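Local coordinates for protein NADP-dependent glyceraldehyde-3-phosphate dehydrogenase (Bacillus halodurans, PDB 3PRL) that probably oxidises glyceraldehyde 3-phosphate with NADP+, without phosphorylating it, as a member of the aldehyde dehydrogenase family, at residues 349-355 against 379-383; 83-87 against 200-205; 280-284 against 440-444; 42-46 against 214-218; 119-124 against 466-470. All blocks are in the same frame, centred on the assembly; numbering follows the deposited sequence.

Contact 1. Residues 349-355 against 379-383; sequences DALENGA and AMRVA
Asp349 and Met380 reach across this contact in two different ways: the carboxylate of Asp349 leaves its helix with CG opposite the backbone N (chi1 176°), whereas Met380 sets CG beside its own N and then runs straight out to CE. Asp349 OD2 receives the backbone N-H of Arg381 at 3.1 Å in a nearly linear bond (169°), on the anti side of the carboxylate and well tilted from its plane. Water 1 donates to the same OD2 at 3.0 Å and accepts from Val382 N, so one oxygen serves two successive amides at the start of the 3-10 turn 381-383, the second through the water. With an alanine here the carboxylate is gone, and the amide of Arg381 and water 1 would probably lose the acceptor that holds the start of the turn. The two segments belong to the catalytic domain of the aldehyde dehydrogenase fold: the end of helix 337-352 meets the connection between strands 367-374 and 391-397. The helix closes in a Schellman motif, with Ala355 N bonded to Ala350 O and Gly354, at positive phi, as the C-prime residue. Met380 lies against this turn. Its CE comes 3.6 Å from Ala355 CB and 3.4 Å from Asn353 O, while CG passes Asn353 OD1. Ala350 CB adds Val382 CG1 at 4.0 Å, where Leu373 also packs. Arg381 crosses Asp349 at about a right angle and touches it through CG, sending its guanidinium on to a salt bridge with Glu385.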
# COMPACT_ATOMS: atom_id res chain seq x y z
N ASP D 349 -26.61 -29.24 -33.70
CA ASP D 349 -27.08 -29.89 -32.46
C ASP D 349 -28.21 -29.12 -31.77
O ASP D 349 -29.16 -29.73 -31.25
CB ASP D 349 -25.93 -30.08 -31.46
CG ASP D 349 -26.40 -30.66 -30.14
OD1 ASP D 349 -26.59 -31.90 -30.07
OD2 ASP D 349 -26.59 -29.88 -29.18
N ALA D 350 -28.09 -27.80 -31.78
CA ALA D 350 -29.08 -26.91 -31.19
C ALA D 350 -30.37 -26.91 -31.98
O ALA D 350 -31.45 -27.03 -31.40
CB ALA D 350 -28.51 -25.49 -31.08
N LEU D 351 -30.27 -26.77 -33.30
CA LEU D 351 -31.45 -26.85 -34.17
C LEU D 351 -32.03 -28.26 -34.17
O LEU D 351 -33.24 -28.43 -34.20
CB LEU D 351 -31.13 -26.41 -35.61
CG LEU D 351 -30.59 -25.00 -35.84
CD1 LEU D 351 -30.30 -24.78 -37.33
CD2 LEU D 351 -31.54 -23.93 -35.32
N GLU D 352 -31.14 -29.26 -34.10
CA GLU D 352 -31.52 -30.67 -34.03
C GLU D 352 -32.30 -30.96 -32.75
O GLU D 352 -33.21 -31.80 -32.75
CB GLU D 352 -30.27 -31.55 -34.13
CG GLU D 352 -30.53 -33.05 -34.19
CD GLU D 352 -29.25 -33.87 -34.08
OE1 GLU D 352 -28.22 -33.47 -34.67
OE2 GLU D 352 -29.28 -34.92 -33.40
N ASN D 353 -31.96 -30.25 -31.68
CA ASN D 353 -32.67 -30.35 -30.40
C ASN D 353 -33.72 -29.25 -30.25
O ASN D 353 -34.14 -28.91 -29.14
CB ASN D 353 -31.68 -30.33 -29.23
CG ASN D 353 -32.32 -30.73 -27.90
OD1 ASN D 353 -32.41 -29.92 -26.98
ND2 ASN D 353 -32.77 -31.98 -27.81
N GLY D 354 -34.09 -28.66 -31.39
CA GLY D 354 -35.27 -27.81 -31.49
C GLY D 354 -35.15 -26.35 -31.08
O GLY D 354 -36.15 -25.75 -30.69
N ALA D 355 -33.96 -25.78 -31.19
CA ALA D 355 -33.79 -24.35 -30.88
C ALA D 355 -34.27 -23.51 -32.04
O ALA D 355 -34.11 -23.89 -33.21
CB ALA D 355 -32.33 -24.02 -30.55
N ALA D 379 -29.63 -28.95 -22.56
CA ALA D 379 -29.28 -30.20 -23.28
C ALA D 379 -28.45 -29.97 -24.55
O ALA D 379 -27.89 -30.91 -25.13
CB ALA D 379 -30.55 -31.03 -23.60
N MET D 380 -28.39 -28.71 -24.99
CA MET D 380 -27.67 -28.33 -26.21
C MET D 380 -26.22 -27.96 -25.89
O MET D 380 -25.95 -27.23 -24.92
CB MET D 380 -28.36 -27.14 -26.89
CG MET D 380 -29.87 -27.27 -27.00
SD MET D 380 -30.66 -25.75 -27.58
CE MET D 380 -32.37 -26.31 -27.74
N ARG D 381 -25.31 -28.45 -26.72
CA ARG D 381 -23.87 -28.24 -26.54
C ARG D 381 -23.52 -26.75 -26.48
O ARG D 381 -22.63 -26.36 -25.73
CB ARG D 381 -23.08 -28.91 -27.66
CG ARG D 381 -23.15 -30.43 -27.69
CD ARG D 381 -22.43 -30.98 -28.91
NE ARG D 381 -21.08 -30.44 -29.02
CZ ARG D 381 -20.31 -30.53 -30.11
NH1 ARG D 381 -20.77 -31.15 -31.20
NH2 ARG D 381 -19.09 -30.01 -30.11
N VAL D 382 -24.23 -25.95 -27.28
CA VAL D 382 -23.95 -24.52 -27.47
C VAL D 382 -24.26 -23.70 -26.22
O VAL D 382 -23.89 -22.53 -26.13
CB VAL D 382 -24.69 -23.94 -28.74
CG1 VAL D 382 -26.19 -23.67 -28.45
CG2 VAL D 382 -23.99 -22.68 -29.28
N ALA D 383 -24.93 -24.32 -25.24
CA ALA D 383 -25.23 -23.66 -23.98
C ALA D 383 -24.03 -23.72 -23.04
O ALA D 383 -24.01 -23.06 -21.99
CB ALA D 383 -26.47 -24.29 -23.32
O HOH W 1 -26.16 -26.89 -29.32

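Contact 2. Residues 83-87 against 200-205; sequences LLEER and EALADA
Leu83 on helix 70-86 and Arg87 just after it meet residues 200-205, on helix 192-204, the connecting helix of a beta-alpha-beta crossover between the parallel strands 182-186 and 212-214 of the coenzyme-binding domain. The apolar part centres on Ala201. Its CB takes Leu84 CD2 at 3.6 Å and faces Leu83 CB more loosely at 4.1 Å. Leu83 lays CD1 against Ala201, Asp204 and Ala205, 3.3 Å from Ala201 O and 4.0 Å from Ala205 CB, so that one methyl touches residues a turn apart. Leu84 also packs on Val110, Thr113 and Ile117 of helix 103-124, and Trp80 also touches Ala201; the small alanine is thus enclosed by bulkier side chains.

The polar part is a salt bridge. Arg87 keeps CG beside its backbone N (chi1 -62°) and then stretches from CG to NE, which carries the guanidinium past Ala201 as far as Asp204. An alanine at Arg87 would remove this reach, and Asp204 would probably be left without its opposite charge while the flank of Ala201 was uncovered. The grip is end-on, with both terminal nitrogens directed to one oxygen and that oxygen lying close to the guanidinium plane. The carboxylate itself is turned steeply, its plane 73° from that of the guanidinium. OD2 of Asp204 is 3.2 Å from Arg87 NH1 and 3.3 Å from Arg87 NH2, and it uses its anti lone pair toward NH2.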
# COMPACT_ATOMS: atom_id res chain seq x y z
N LEU D 83 7.95 3.21 -31.11
CA LEU D 83 8.14 2.58 -32.41
C LEU D 83 6.91 1.78 -32.86
O LEU D 83 6.62 1.74 -34.04
CB LEU D 83 9.39 1.70 -32.45
CG LEU D 83 10.79 2.27 -32.16
CD1 LEU D 83 11.88 1.29 -32.60
CD2 LEU D 83 11.03 3.65 -32.79
N LEU D 84 6.21 1.14 -31.93
CA LEU D 84 4.99 0.41 -32.31
C LEU D 84 3.92 1.40 -32.82
O LEU D 84 3.38 1.23 -33.91
CB LEU D 84 4.46 -0.49 -31.18
CG LEU D 84 5.31 -1.68 -30.69
CD1 LEU D 84 4.76 -2.32 -29.40
CD2 LEU D 84 5.51 -2.75 -31.74
N GLU D 85 3.65 2.43 -32.03
CA GLU D 85 2.71 3.49 -32.38
C GLU D 85 3.02 4.10 -33.75
O GLU D 85 2.13 4.26 -34.59
CB GLU D 85 2.80 4.56 -31.31
CG GLU D 85 1.91 5.76 -31.45
CD GLU D 85 1.91 6.54 -30.15
OE1 GLU D 85 2.65 7.55 -30.07
OE2 GLU D 85 1.23 6.11 -29.20
N GLU D 86 4.30 4.42 -33.96
CA GLU D 86 4.84 4.84 -35.24
C GLU D 86 4.49 3.87 -36.37
O GLU D 86 4.18 4.29 -37.49
CB GLU D 86 6.37 5.00 -35.12
CG GLU D 86 7.08 5.42 -36.39
CD GLU D 86 8.56 5.72 -36.18
OE1 GLU D 86 8.90 6.41 -35.19
OE2 GLU D 86 9.37 5.26 -37.01
N ARG D 87 4.53 2.57 -36.09
CA ARG D 87 4.24 1.54 -37.10
C ARG D 87 2.81 1.00 -37.00
O ARG D 87 2.53 -0.15 -37.36
CB ARG D 87 5.28 0.41 -37.05
CG ARG D 87 6.69 0.90 -37.36
CD ARG D 87 7.78 -0.06 -36.91
NE ARG D 87 9.11 0.56 -37.03
CZ ARG D 87 10.26 -0.04 -36.76
NH1 ARG D 87 10.28 -1.30 -36.35
NH2 ARG D 87 11.40 0.62 -36.90
N GLU D 200 10.59 -7.03 -33.60
CA GLU D 200 11.48 -6.21 -34.39
C GLU D 200 11.60 -4.78 -33.86
O GLU D 200 12.70 -4.24 -33.75
CB GLU D 200 10.99 -6.16 -35.83
CG GLU D 200 11.35 -7.39 -36.64
CD GLU D 200 11.16 -7.19 -38.13
OE1 GLU D 200 11.40 -6.06 -38.63
OE2 GLU D 200 10.75 -8.16 -38.79
N ALA D 201 10.44 -4.18 -33.57
CA ALA D 201 10.37 -2.84 -32.99
C ALA D 201 11.11 -2.76 -31.65
O ALA D 201 11.69 -1.73 -31.34
CB ALA D 201 8.91 -2.39 -32.84
N LEU D 202 11.11 -3.85 -30.89
CA LEU D 202 11.81 -3.90 -29.59
C LEU D 202 13.32 -3.93 -29.80
O LEU D 202 14.09 -3.29 -29.07
CB LEU D 202 11.38 -5.15 -28.80
CG LEU D 202 11.39 -5.17 -27.27
CD1 LEU D 202 10.67 -6.42 -26.80
CD2 LEU D 202 12.77 -5.12 -26.68
N ALA D 203 13.73 -4.70 -30.81
CA ALA D 203 15.12 -4.77 -31.26
C ALA D 203 15.60 -3.42 -31.78
O ALA D 203 16.69 -2.97 -31.41
CB ALA D 203 15.26 -5.84 -32.35
N ASP D 204 14.79 -2.78 -32.62
CA ASP D 204 15.13 -1.48 -33.21
C ASP D 204 15.10 -0.37 -32.14
O ASP D 204 15.63 0.72 -32.34
CB ASP D 204 14.17 -1.11 -34.37
CG ASP D 204 14.27 -2.07 -35.58
OD1 ASP D 204 15.19 -2.93 -35.65
OD2 ASP D 204 13.40 -1.96 -36.48
N ALA D 205 14.47 -0.68 -31.01
CA ALA D 205 14.39 0.22 -29.86
C ALA D 205 15.64 0.13 -29.01
O ALA D 205 15.84 0.94 -28.09
CB ALA D 205 13.15 -0.10 -29.03

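Contact 3. Residues 280-284 against 440-444; sequences QIVSG and INAKT
Lys443 can be followed atom by atom along helix 274-286, from Gln280 to Ser283. Its CB lies 3.6 Å from the backbone O of Gln280; here the helix passes close, and a CB placed on Gly284 would come within 3.3 Å of it, so the missing side chain matters. The first torsion puts CG between the backbone N and the carbonyl carbon (chi1 63°), and from there the chain is extended, which lays it alongside the helix. CG has Gln280 OE1 at 3.6 Å, CD passes between that oxygen and Ser283 OG, and CE approaches the serine. NZ ends on Ser283 OG as a donor, at a distance of 2.5 Å that is short enough to be taken with reserve.

The root of the same residue is held as well. Gln280 bends at chi2 and brings OE1 to Lys443 N, 2.8 Å away with an N-H...O angle of 150°, with Ala442 CA resting beside the same oxygen. The loop leaves strand 437-440, the outer strand of the sheet within this chain, where Ile440 O accepts a hydrogen bond from Asn482 of the second subunit. The chemistry is mostly polar: Gln280 OE1 takes the backbone N-H of Lys443, and Ser283 adds a doubtful partner for the ammonium, so the loop is probably held to the helix mainly by polar contacts rather than by apolar burial.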
# COMPACT_ATOMS: atom_id res chain seq x y z
N GLN D 280 -25.02 -3.72 -25.51
CA GLN D 280 -23.83 -4.28 -24.83
C GLN D 280 -23.65 -5.76 -25.21
O GLN D 280 -22.55 -6.19 -25.55
CB GLN D 280 -23.92 -4.11 -23.30
CG GLN D 280 -23.71 -2.66 -22.77
CD GLN D 280 -22.29 -2.11 -22.99
OE1 GLN D 280 -21.35 -2.48 -22.30
NE2 GLN D 280 -22.14 -1.22 -23.97
N ILE D 281 -24.75 -6.51 -25.17
CA ILE D 281 -24.74 -7.94 -25.53
C ILE D 281 -24.15 -8.20 -26.92
O ILE D 281 -23.20 -8.97 -27.05
CB ILE D 281 -26.13 -8.61 -25.34
CG1 ILE D 281 -26.44 -8.76 -23.85
CG2 ILE D 281 -26.18 -9.99 -25.97
CD1 ILE D 281 -25.25 -9.10 -23.01
N VAL D 282 -24.70 -7.54 -27.94
CA VAL D 282 -24.23 -7.74 -29.32
C VAL D 282 -22.79 -7.26 -29.54
O VAL D 282 -21.98 -8.01 -30.10
CB VAL D 282 -25.20 -7.11 -30.35
CG1 VAL D 282 -24.58 -7.13 -31.75
CG2 VAL D 282 -26.52 -7.85 -30.33
N SER D 283 -22.47 -6.04 -29.11
CA SER D 283 -21.10 -5.53 -29.18
C SER D 283 -20.04 -6.51 -28.63
O SER D 283 -18.99 -6.71 -29.24
CB SER D 283 -20.99 -4.18 -28.46
OG SER D 283 -19.63 -3.78 -28.32
N GLY D 284 -20.34 -7.11 -27.49
CA GLY D 284 -19.42 -8.01 -26.81
C GLY D 284 -19.39 -9.44 -27.34
O GLY D 284 -18.33 -10.04 -27.42
N ILE D 440 -21.44 -4.76 -13.96
CA ILE D 440 -22.81 -4.25 -13.80
C ILE D 440 -23.24 -3.31 -14.94
O ILE D 440 -22.70 -2.20 -15.11
CB ILE D 440 -23.03 -3.56 -12.41
CG1 ILE D 440 -22.49 -4.43 -11.27
CG2 ILE D 440 -24.52 -3.20 -12.20
CD1 ILE D 440 -23.03 -5.85 -11.22
N ASN D 441 -24.24 -3.77 -15.70
CA ASN D 441 -24.86 -2.97 -16.76
C ASN D 441 -23.92 -2.61 -17.89
O ASN D 441 -24.03 -1.55 -18.49
CB ASN D 441 -25.49 -1.70 -16.20
CG ASN D 441 -26.90 -1.91 -15.73
OD1 ASN D 441 -27.68 -2.64 -16.36
ND2 ASN D 441 -27.26 -1.27 -14.64
N ALA D 442 -22.99 -3.51 -18.18
CA ALA D 442 -22.02 -3.34 -19.26
C ALA D 442 -21.52 -4.71 -19.65
O ALA D 442 -21.72 -5.68 -18.90
CB ALA D 442 -20.86 -2.47 -18.82
N LYS D 443 -20.88 -4.79 -20.81
CA LYS D 443 -20.44 -6.07 -21.36
C LYS D 443 -19.22 -6.57 -20.58
O LYS D 443 -18.67 -5.85 -19.74
CB LYS D 443 -20.12 -5.94 -22.85
CG LYS D 443 -18.96 -4.98 -23.20
CD LYS D 443 -19.01 -4.59 -24.68
CE LYS D 443 -17.75 -3.85 -25.14
NZ LYS D 443 -17.93 -3.20 -26.51
N THR D 444 -18.82 -7.81 -20.85
CA THR D 444 -17.58 -8.32 -20.27
C THR D 444 -16.42 -7.89 -21.16
O THR D 444 -16.55 -7.81 -22.37
CB THR D 444 -17.56 -9.87 -20.05
OG1 THR D 444 -17.84 -10.53 -21.28
CG2 THR D 444 -18.61 -10.29 -19.04

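Contact 4. Residues 42-46 against 214-218; sequences SIPAL and VVTGR
Thr216 OG1 donates to Pro44 O at 2.7 Å, the shorter of two hydrogen bonds that fasten this loop to the end of a strand. The hydroxyl lies in the plane of the proline carbonyl, and it is put there by a first torsion that sets OG1 between the threonine's backbone N and carbonyl carbon (chi1 55°). The second bond runs the other way, from Leu46 N to Thr216 O at 3.0 Å, and is more bent, at 140°. One threonine therefore acts as side-chain donor and backbone acceptor, clasping the chain two residues apart. The packing is close: Leu46 CB also sits 3.0 Å from Thr216 O, and the two carbonyl oxygens of Pro44 and Thr216 face each other at 3.3 Å as acceptors. Thr216 N, by contrast, is buried here without a partner in the model.

The apolar atoms fill in around this clasp. Ile43 CD1 rests on Thr216 CB at 3.8 Å, obliquely, and Leu46 CD1 reaches along the loop toward Val215. Backbones touch too, with Ala45 CA 3.9 Å from Gly217 CA, where no side chain intervenes.

The loop follows strand 212-214 of the Rossmann-like coenzyme-binding domain. Lys186, beside Val215, and Thr189, beside Ile43, bind NADP(+), although the coenzyme is not bound to this chain in the model. Ile14 of strand 10-16 packs on Thr216, Pro44 and Leu46, strand 28-32 lies along the other flank, Val184 and Lys186 of strand 182-186 meet Val215, and helix 192-204 covers Ile43 through Ser192, Leu193 and Ile196.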
# COMPACT_ATOMS: atom_id res chain seq x y z
N SER D 42 6.40 -16.81 -44.31
CA SER D 42 6.72 -18.02 -43.58
C SER D 42 7.46 -17.71 -42.28
O SER D 42 8.00 -16.60 -42.10
CB SER D 42 7.56 -18.96 -44.45
OG SER D 42 8.70 -18.28 -44.94
N ILE D 43 7.48 -18.68 -41.37
CA ILE D 43 8.30 -18.61 -40.16
C ILE D 43 9.21 -19.83 -40.10
O ILE D 43 8.89 -20.87 -40.68
CB ILE D 43 7.45 -18.50 -38.87
CG1 ILE D 43 6.57 -19.74 -38.68
CG2 ILE D 43 6.63 -17.21 -38.88
CD1 ILE D 43 5.94 -19.85 -37.33
N PRO D 44 10.36 -19.72 -39.40
CA PRO D 44 11.23 -20.89 -39.28
C PRO D 44 10.65 -21.91 -38.30
O PRO D 44 10.17 -21.53 -37.22
CB PRO D 44 12.53 -20.30 -38.73
CG PRO D 44 12.39 -18.80 -38.84
CD PRO D 44 10.94 -18.54 -38.74
N ALA D 45 10.67 -23.18 -38.67
CA ALA D 45 10.33 -24.27 -37.76
C ALA D 45 11.59 -24.72 -37.04
O ALA D 45 12.47 -25.32 -37.65
CB ALA D 45 9.68 -25.42 -38.51
N LEU D 46 11.67 -24.43 -35.74
CA LEU D 46 12.91 -24.63 -34.98
C LEU D 46 13.02 -26.02 -34.39
O LEU D 46 12.02 -26.72 -34.22
CB LEU D 46 13.06 -23.58 -33.86
CG LEU D 46 13.52 -22.15 -34.21
CD1 LEU D 46 13.71 -21.32 -32.93
CD2 LEU D 46 14.80 -22.14 -35.04
N VAL D 214 12.94 -15.10 -29.73
CA VAL D 214 11.70 -15.59 -30.36
C VAL D 214 11.88 -17.05 -30.77
O VAL D 214 12.82 -17.39 -31.48
CB VAL D 214 11.28 -14.77 -31.61
CG1 VAL D 214 9.91 -15.23 -32.13
CG2 VAL D 214 11.28 -13.28 -31.31
N VAL D 215 11.01 -17.91 -30.26
CA VAL D 215 11.04 -19.30 -30.65
C VAL D 215 9.81 -19.59 -31.48
O VAL D 215 8.71 -19.35 -31.04
CB VAL D 215 11.18 -20.28 -29.44
CG1 VAL D 215 12.59 -20.18 -28.85
CG2 VAL D 215 10.11 -20.01 -28.37
N THR D 216 10.02 -20.07 -32.70
CA THR D 216 8.93 -20.50 -33.54
C THR D 216 9.15 -21.94 -33.97
O THR D 216 10.28 -22.41 -34.08
CB THR D 216 8.73 -19.58 -34.78
OG1 THR D 216 9.96 -19.50 -35.51
CG2 THR D 216 8.28 -18.18 -34.36
N GLY D 217 8.06 -22.64 -34.22
CA GLY D 217 8.14 -24.04 -34.53
C GLY D 217 6.75 -24.61 -34.50
O GLY D 217 5.83 -23.99 -33.95
N ARG D 218 6.61 -25.78 -35.09
CA ARG D 218 5.32 -26.43 -35.26
C ARG D 218 4.41 -26.30 -34.02
O ARG D 218 3.43 -25.56 -34.04
CB ARG D 218 5.53 -27.89 -35.70
CG ARG D 218 6.53 -28.01 -36.87
CD ARG D 218 6.02 -28.94 -37.96
NE ARG D 218 4.69 -28.55 -38.43
CZ ARG D 218 4.41 -28.13 -39.67
NH1 ARG D 218 3.16 -27.80 -39.98
NH2 ARG D 218 5.36 -28.06 -40.59

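Contact 5. Residues 119-124 against 466-470; sequences HTADEA and IKPSL
Helices 119-124 and 466-470 approach with their axes 9.7 Å apart and cross at -58°, Thr120 and Ile466 being nearest in the backbone. This oblique helix-helix pack joins the end of the long helix 103-124 to the helix that leads toward strand 474-482, which in the aldehyde dehydrogenase fold pairs with strand 144-159. Ile466 packs into the C-terminal part of helix 103-124, against His119, Thr120 and Glu123. Its CD1 comes 3.3 Å from Thr120 OG1, while CG2 bears on Thr120 CA and meets the edge of the His119 ring through CD2 at 4.1 Å. The threonine hydroxyl is engaged with Ile116 O of its own helix, so it offers the isoleucine a bonded oxygen.

Leu470 works one turn further on. Its CD1 presses on Glu123 CG at 3.5 Å, and CD2 faces Ala124 CB more loosely; Val178 of helix 167-178 closes over both Ala124 and Leu470. Glu123 is thus used twice: its methylenes touch both Ile466 CG2 and Leu470 CD1, and its carboxylate serves other partners. CG stands opposite the backbone N (chi1 -165°) and a bend at chi2 follows, turning the oxygens aside. OE2 forms a salt bridge with Arg126 of the third subunit, which ties this buried helix pair to the assembly, and Phe137 of the second subunit meets the ring of His119. OE1 faces Lys467 across the contact: Lys467 CE stands 3.8 Å from it, and NZ, at 4.3 Å, stays beyond salt-bridge range.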
# COMPACT_ATOMS: atom_id res chain seq x y z
N HIS D 119 2.27 2.11 -19.67
CA HIS D 119 1.65 2.05 -18.34
C HIS D 119 2.29 1.01 -17.43
O HIS D 119 2.34 1.20 -16.22
CB HIS D 119 0.16 1.79 -18.48
CG HIS D 119 -0.62 2.20 -17.28
ND1 HIS D 119 -1.22 3.44 -17.17
CD2 HIS D 119 -0.90 1.54 -16.13
CE1 HIS D 119 -1.84 3.52 -16.00
NE2 HIS D 119 -1.65 2.39 -15.36
N THR D 120 2.73 -0.10 -18.05
CA THR D 120 3.51 -1.16 -17.42
C THR D 120 4.88 -0.65 -16.99
O THR D 120 5.34 -0.94 -15.87
CB THR D 120 3.72 -2.37 -18.43
OG1 THR D 120 2.47 -3.03 -18.69
CG2 THR D 120 4.67 -3.40 -17.88
N ALA D 121 5.56 0.04 -17.91
CA ALA D 121 6.84 0.72 -17.58
C ALA D 121 6.72 1.62 -16.34
O ALA D 121 7.51 1.47 -15.40
CB ALA D 121 7.35 1.50 -18.76
N ASP D 122 5.75 2.55 -16.34
CA ASP D 122 5.56 3.49 -15.20
C ASP D 122 5.19 2.72 -13.92
O ASP D 122 5.59 3.10 -12.81
CB ASP D 122 4.45 4.53 -15.46
CG ASP D 122 4.45 5.13 -16.86
OD1 ASP D 122 5.52 5.55 -17.35
OD2 ASP D 122 3.35 5.23 -17.47
N GLU D 123 4.41 1.65 -14.06
CA GLU D 123 4.02 0.85 -12.90
C GLU D 123 5.22 0.16 -12.24
O GLU D 123 5.26 -0.01 -11.02
CB GLU D 123 2.93 -0.15 -13.25
CG GLU D 123 2.21 -0.76 -12.05
CD GLU D 123 1.33 0.23 -11.29
OE1 GLU D 123 1.42 0.28 -10.06
OE2 GLU D 123 0.55 0.96 -11.92
N ALA D 124 6.20 -0.21 -13.06
CA ALA D 124 7.41 -0.84 -12.54
C ALA D 124 8.24 0.13 -11.69
O ALA D 124 8.76 -0.24 -10.63
CB ALA D 124 8.24 -1.43 -13.65
N ILE D 466 -2.16 -4.95 -15.30
CA ILE D 466 -0.82 -4.35 -15.29
C ILE D 466 -0.01 -4.64 -14.03
O ILE D 466 1.03 -5.30 -14.11
CB ILE D 466 -0.85 -2.84 -15.58
CG1 ILE D 466 -1.47 -2.58 -16.95
CG2 ILE D 466 0.58 -2.24 -15.47
CD1 ILE D 466 -0.77 -3.26 -18.11
N LYS D 467 -0.48 -4.16 -12.87
CA LYS D 467 0.23 -4.44 -11.62
C LYS D 467 0.32 -5.92 -11.27
O LYS D 467 1.42 -6.39 -10.94
CB LYS D 467 -0.28 -3.65 -10.41
CG LYS D 467 0.65 -3.77 -9.18
CD LYS D 467 -0.08 -3.51 -7.86
CE LYS D 467 0.05 -2.06 -7.43
NZ LYS D 467 1.06 -1.88 -6.33
N PRO D 468 -0.82 -6.65 -11.30
CA PRO D 468 -0.78 -8.07 -10.91
C PRO D 468 0.23 -8.85 -11.74
O PRO D 468 0.86 -9.78 -11.23
CB PRO D 468 -2.21 -8.56 -11.21
CG PRO D 468 -3.04 -7.33 -11.07
CD PRO D 468 -2.20 -6.21 -11.58
N SER D 469 0.37 -8.47 -13.02
CA SER D 469 1.38 -9.03 -13.90
C SER D 469 2.78 -8.85 -13.35
O SER D 469 3.55 -9.80 -13.32
CB SER D 469 1.29 -8.40 -15.30
OG SER D 469 0.11 -8.88 -15.93
N LEU D 470 3.10 -7.64 -12.89
CA LEU D 470 4.45 -7.36 -12.37
C LEU D 470 4.84 -8.25 -11.19
O LEU D 470 6.00 -8.69 -11.11
CB LEU D 470 4.59 -5.89 -12.00
CG LEU D 470 4.54 -5.01 -13.25
CD1 LEU D 470 4.12 -3.60 -12.92
CD2 LEU D 470 5.88 -5.00 -13.92

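In the fold
Contacts 2 and 4 lie closest to one another, with nearest atoms about 7 Å apart: contact 2 uses helix 192-204 and contact 4 the loop after strand 212-214, which follows that helix. Contact 2 is nested inside the loop that contact 4 closes. Contact 5, whose centre is about 20 Å from that of contact 2, crosses both in sequence; its Ile466 side chain is about 10 Å from Glu259, the predicted active-site residue. Contact 4 borders the NADP(+) site: the side chains of Val215 and Ile43 approach those of Lys186 and Thr189 to about 4 Å. Contacts 1 and 3, centres about 24 Å apart, are in the catalytic domain, contact 1 nested inside contact 3.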